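Local coordinates for protein 6-aminohexanoate-cyclic-dimer hydrolase (Arthrobacter sp., PDB 3A2Q) that hydrolyses the cyclic dimer of 6-aminohexanoate, a by-product of nylon-6 manufacture, to the linear dimer, as a member of the amidase family, at residues A[138-146]-A[441-449]. The protein carries 1 engineered substitution. Numbering follows the deposited sequence.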
ATOM      1  N   ARG A 138     -10.848  11.087   4.145  1.00 29.90           N
ATOM      2  CA  ARG A 138     -10.649  12.218   3.253  1.00 29.06           C
ATOM      3  C   ARG A 138      -9.193  12.623   3.099  1.00 29.52           C
ATOM      4  O   ARG A 138      -8.379  12.422   3.999  1.00 29.82           O
ATOM      5  CB  ARG A 138     -11.489  13.400   3.748  1.00 30.11           C
ATOM      6  CG  ARG A 138     -12.985  13.090   3.760  1.00 37.89           C
ATOM      7  CD  ARG A 138     -13.809  14.212   4.388  1.00 43.14           C
ATOM      8  NE  ARG A 138     -15.247  13.969   4.256  1.00 37.93           N
ATOM      9  CZ  ARG A 138     -15.955  14.202   3.154  1.00 38.37           C
ATOM     10  NH1 ARG A 138     -15.371  14.694   2.071  1.00 42.98           N
ATOM     11  NH2 ARG A 138     -17.254  13.938   3.131  1.00 41.08           N
ATOM     12  N   ASN A 139      -8.880  13.208   1.946  1.00 29.09           N
ATOM     13  CA  ASN A 139      -7.521  13.618   1.626  1.00 26.40           C
ATOM     14  C   ASN A 139      -7.064  14.890   2.332  1.00 29.21           C
ATOM     15  O   ASN A 139      -7.692  15.942   2.214  1.00 27.81           O
ATOM     16  CB  ASN A 139      -7.391  13.797   0.115  1.00 27.50           C
ATOM     17  CG  ASN A 139      -5.961  13.675  -0.363  1.00 28.97           C
ATOM     18  OD1 ASN A 139      -5.068  14.346   0.144  1.00 28.31           O
ATOM     19  ND2 ASN A 139      -5.738  12.813  -1.352  1.00 26.34           N
ATOM     20  N   PRO A 140      -5.956  14.806   3.084  1.00 28.27           N
ATOM     21  CA  PRO A 140      -5.400  15.952   3.812  1.00 29.68           C
ATOM     22  C   PRO A 140      -5.060  17.120   2.882  1.00 32.81           C
ATOM     23  O   PRO A 140      -5.027  18.275   3.308  1.00 33.01           O
ATOM     24  CB  PRO A 140      -4.154  15.373   4.482  1.00 29.55           C
ATOM     25  CG  PRO A 140      -4.484  13.910   4.632  1.00 31.30           C
ATOM     26  CD  PRO A 140      -5.179  13.581   3.348  1.00 30.86           C
ATOM     27  N   TRP A 141      -4.800  16.815   1.614  1.00 31.12           N
ATOM     28  CA  TRP A 141      -4.463  17.849   0.643  1.00 29.20           C
ATOM     29  C   TRP A 141      -5.715  18.552   0.122  1.00 30.67           C
ATOM     30  O   TRP A 141      -5.646  19.691  -0.328  1.00 31.56           O
ATOM     31  CB  TRP A 141      -3.677  17.253  -0.536  1.00 28.23           C
ATOM     32  CG  TRP A 141      -2.362  16.641  -0.142  1.00 26.62           C
ATOM     33  CD1 TRP A 141      -2.163  15.407   0.406  1.00 30.02           C
ATOM     34  CD2 TRP A 141      -1.070  17.257  -0.221  1.00 24.28           C
ATOM     35  NE1 TRP A 141      -0.827  15.215   0.678  1.00 28.80           N
ATOM     36  CE2 TRP A 141      -0.133  16.335   0.303  1.00 29.78           C
ATOM     37  CE3 TRP A 141      -0.613  18.499  -0.683  1.00 26.06           C
ATOM     38  CZ2 TRP A 141       1.238  16.617   0.380  1.00 30.84           C
ATOM     39  CZ3 TRP A 141       0.758  18.780  -0.605  1.00 30.51           C
ATOM     40  CH2 TRP A 141       1.662  17.841  -0.076  1.00 27.51           C
ATOM     41  N   ASN A 142      -6.847  17.857   0.180  1.00 29.38           N
ATOM     42  CA  ASN A 142      -8.132  18.388  -0.272  1.00 28.82           C
ATOM     43  C   ASN A 142      -9.221  17.468   0.283  1.00 29.07           C
ATOM     44  O   ASN A 142      -9.456  16.386  -0.248  1.00 28.08           O
ATOM     45  CB  ASN A 142      -8.189  18.395  -1.799  1.00 29.47           C
ATOM     46  CG  ASN A 142      -9.376  19.153  -2.329  1.00 30.33           C
ATOM     47  OD1 ASN A 142     -10.482  19.038  -1.806  1.00 32.28           O
ATOM     48  ND2 ASN A 142      -9.160  19.926  -3.388  1.00 33.16           N
ATOM     49  N   LEU A 143      -9.890  17.915   1.342  1.00 30.68           N
ATOM     50  CA  LEU A 143     -10.926  17.119   2.010  1.00 30.43           C
ATOM     51  C   LEU A 143     -12.076  16.606   1.147  1.00 29.97           C
ATOM     52  O   LEU A 143     -12.807  15.696   1.550  1.00 29.94           O
ATOM     53  CB  LEU A 143     -11.475  17.899   3.204  1.00 31.85           C
ATOM     54  CG  LEU A 143     -10.406  18.255   4.241  1.00 31.75           C
ATOM     55  CD1 LEU A 143     -11.020  19.080   5.363  1.00 41.32           C
ATOM     56  CD2 LEU A 143      -9.779  16.975   4.789  1.00 32.80           C
ATOM     57  N   GLY A 144     -12.241  17.175  -0.038  1.00 29.45           N
ATOM     58  CA  GLY A 144     -13.305  16.710  -0.907  1.00 30.98           C
ATOM     59  C   GLY A 144     -12.816  15.622  -1.842  1.00 30.42           C
ATOM     60  O   GLY A 144     -13.575  15.126  -2.672  1.00 30.81           O
ATOM     61  N   ARG A 145     -11.549  15.232  -1.695  1.00 29.78           N
ATOM     62  CA  ARG A 145     -10.961  14.208  -2.558  1.00 27.30           C
ATOM     63  C   ARG A 145     -10.679  12.886  -1.859  1.00 26.43           C
ATOM     64  O   ARG A 145     -10.451  12.835  -0.656  1.00 26.63           O
ATOM     65  CB  ARG A 145      -9.638  14.702  -3.159  1.00 25.62           C
ATOM     66  CG  ARG A 145      -9.714  15.952  -4.003  1.00 27.53           C
ATOM     67  CD  ARG A 145     -10.463  15.748  -5.311  1.00 30.37           C
ATOM     68  NE  ARG A 145     -10.345  16.950  -6.132  1.00 32.15           N
ATOM     69  CZ  ARG A 145      -9.495  17.097  -7.144  1.00 37.24           C
ATOM     70  NH1 ARG A 145      -8.680  16.107  -7.491  1.00 30.56           N
ATOM     71  NH2 ARG A 145      -9.433  18.255  -7.789  1.00 33.60           N
ATOM     72  N   SER A 146     -10.672  11.823  -2.653  1.00 26.03           N
ATOM     73  CA  SER A 146     -10.391  10.477  -2.177  1.00 28.57           C
ATOM     74  C   SER A 146      -8.926  10.388  -1.739  1.00 27.98           C
ATOM     75  O   SER A 146      -8.126  11.272  -2.042  1.00 29.73           O
ATOM     76  CB  SER A 146     -10.647   9.473  -3.307  1.00 25.76           C
ATOM     77  OG  SER A 146     -10.116   8.190  -3.007  1.00 28.26           O
ATOM     78  N   GLY A 441       5.548  14.406  -7.903  1.00 27.18           N
ATOM     79  CA  GLY A 441       4.745  15.385  -8.613  1.00 24.35           C
ATOM     80  C   GLY A 441       3.547  15.968  -7.890  1.00 23.81           C
ATOM     81  O   GLY A 441       3.151  15.502  -6.822  1.00 22.64           O
ATOM     82  N   MET A 442       2.985  17.010  -8.497  1.00 22.53           N
ATOM     83  CA  MET A 442       1.802  17.699  -7.991  1.00 21.91           C
ATOM     84  C   MET A 442       0.979  18.121  -9.202  1.00 23.44           C
ATOM     85  O   MET A 442       1.532  18.548 -10.219  1.00 24.21           O
ATOM     86  CB  MET A 442       2.192  18.948  -7.188  1.00 27.36           C
ATOM     87  CG  MET A 442       2.842  18.667  -5.849  1.00 22.92           C
ATOM     88  SD  MET A 442       1.710  17.919  -4.664  1.00 26.75           S
ATOM     89  CE  MET A 442       0.715  19.347  -4.198  1.00 28.27           C
ATOM     90  N   SER A 443      -0.338  17.991  -9.096  1.00 22.14           N
ATOM     91  CA  SER A 443      -1.242  18.374 -10.179  1.00 23.47           C
ATOM     92  C   SER A 443      -1.348  19.891 -10.200  1.00 25.05           C
ATOM     93  O   SER A 443      -0.958  20.557  -9.237  1.00 27.25           O
ATOM     94  CB  SER A 443      -2.632  17.798  -9.938  1.00 21.07           C
ATOM     95  OG  SER A 443      -3.239  18.476  -8.851  1.00 23.91           O
ATOM     96  N   SER A 444      -1.888  20.440 -11.283  1.00 25.42           N
ATOM     97  CA  SER A 444      -2.028  21.884 -11.388  1.00 27.19           C
ATOM     98  C   SER A 444      -3.018  22.420 -10.351  1.00 29.41           C
ATOM     99  O   SER A 444      -3.033  23.621 -10.062  1.00 31.60           O
ATOM    100  CB  SER A 444      -2.454  22.286 -12.802  1.00 28.01           C
ATOM    101  OG  SER A 444      -3.672  21.676 -13.184  1.00 30.65           O
ATOM    102  N   ASP A 445      -3.840  21.546  -9.776  1.00 29.39           N
ATOM    103  CA  ASP A 445      -4.771  22.015  -8.761  1.00 29.91           C
ATOM    104  C   ASP A 445      -4.381  21.563  -7.355  1.00 31.59           C
ATOM    105  O   ASP A 445      -5.230  21.392  -6.479  1.00 31.56           O
ATOM    106  CB  ASP A 445      -6.228  21.644  -9.114  1.00 31.98           C
ATOM    107  CG  ASP A 445      -6.506  20.156  -9.074  1.00 37.17           C
ATOM    108  OD1 ASP A 445      -5.556  19.349  -9.061  1.00 30.03           O
ATOM    109  OD2 ASP A 445      -7.707  19.798  -9.072  1.00 32.84           O
ATOM    110  N   GLY A 446      -3.071  21.369  -7.163  1.00 27.96           N
ATOM    111  CA  GLY A 446      -2.516  21.016  -5.866  1.00 25.95           C
ATOM    112  C   GLY A 446      -2.625  19.621  -5.277  1.00 25.92           C
ATOM    113  O   GLY A 446      -2.425  19.457  -4.068  1.00 24.61           O
ATOM    114  N   MET A 447      -2.927  18.624  -6.100  1.00 25.72           N
ATOM    115  CA  MET A 447      -3.048  17.253  -5.618  1.00 24.74           C
ATOM    116  C   MET A 447      -1.774  16.460  -5.938  1.00 20.83           C
ATOM    117  O   MET A 447      -1.236  16.554  -7.035  1.00 24.52           O
ATOM    118  CB  MET A 447      -4.254  16.565  -6.269  1.00 26.71           C
ATOM    119  CG  MET A 447      -5.603  17.206  -5.951  1.00 26.50           C
ATOM    120  SD  MET A 447      -5.890  17.348  -4.186  1.00 27.72           S
ATOM    121  CE  MET A 447      -6.176  15.638  -3.743  1.00 31.10           C
ATOM    122  N   PRO A 448      -1.281  15.669  -4.974  1.00 23.61           N
ATOM    123  CA  PRO A 448      -0.065  14.874  -5.197  1.00 22.49           C
ATOM    124  C   PRO A 448      -0.168  13.881  -6.354  1.00 21.30           C
ATOM    125  O   PRO A 448      -1.225  13.292  -6.593  1.00 24.19           O
ATOM    126  CB  PRO A 448       0.145  14.174  -3.854  1.00 22.46           C
ATOM    127  CG  PRO A 448      -0.489  15.122  -2.865  1.00 23.08           C
ATOM    128  CD  PRO A 448      -1.744  15.546  -3.582  1.00 21.83           C
ATOM    129  N   ILE A 449       0.939  13.719  -7.073  1.00 21.74           N
ATOM    130  CA  ILE A 449       1.042  12.786  -8.196  1.00 20.98           C
ATOM    131  C   ILE A 449       2.293  11.945  -7.939  1.00 22.11           C
ATOM    132  O   ILE A 449       3.397  12.475  -7.855  1.00 24.34           O
ATOM    133  CB  ILE A 449       1.206  13.523  -9.559  1.00 22.42           C
ATOM    134  CG1 ILE A 449      -0.079  14.270  -9.910  1.00 21.40           C
ATOM    135  CG2 ILE A 449       1.565  12.531 -10.663  1.00 23.67           C
ATOM    136  CD1 ILE A 449      -0.021  15.012 -11.246  1.00 25.11           C
TER
HETATM  137  O   HOH W   1      -6.780  20.761  -4.296  1.00 47.02           O
HETATM  138  O   HOH W   2      -7.448  17.177  -9.790  1.00 47.96           O
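Met447 of the hairpin 441-449 lays its side chain against Arg145, Asn142 and Asn139 of the loop 138-146. CB leaves the backbone just before the second strand begins, and CG lies over one face of the Arg145 guanidinium, 3.6 Å from NH1 of that arginine. From there the chain bends at both chi2 and chi3 (-55° at the first), which turns the sulfur and methyl toward Asn142 and Arg145. SD rests 3.5 Å from CB of Asn142; CE touches CB and CG of Arg145, 3.6 Å from the latter, and, to another side, the amide of Asn139, whose ND2 is occupied by Ser146 O and Val181 O.

Next along the hairpin, Pro448 sets its CG almost squarely over the five-membered ring of Trp141, 3.4 Å from the centroid, a CH-pi contact. Met442 adds an oblique Met-aromatic contact, its SD 4.7 Å from the centroid of the six-membered ring of Trp141, and its CE makes an apolar touch on CZ3. The indole NE1 hydrogen-bonds to Cys182 O, which helps to hold the ring's orientation.

At the hairpin turn the contact becomes polar. Arg145 NH2 meets OD2 of Asp445 on the syn side at 2.6 Å, a salt bridge with 132° at the hydrogen and the two planes 50° apart. One water joins Arg145 NH1 to the same OD2, and another links Asn142 ND2 to Asp445 O.

The contact ties the turn joining strands 435-442 and 448-455 of the central sheet to the loop ahead of helix 152-159, away from the substrate pocket. Its chemistry is divided: the ion pair lies at an exposed aspartate and shares OD2 with a water, so solvent probably screens it, whereas Met447 and Pro448 are buried and their apolar contacts much less accessible to water.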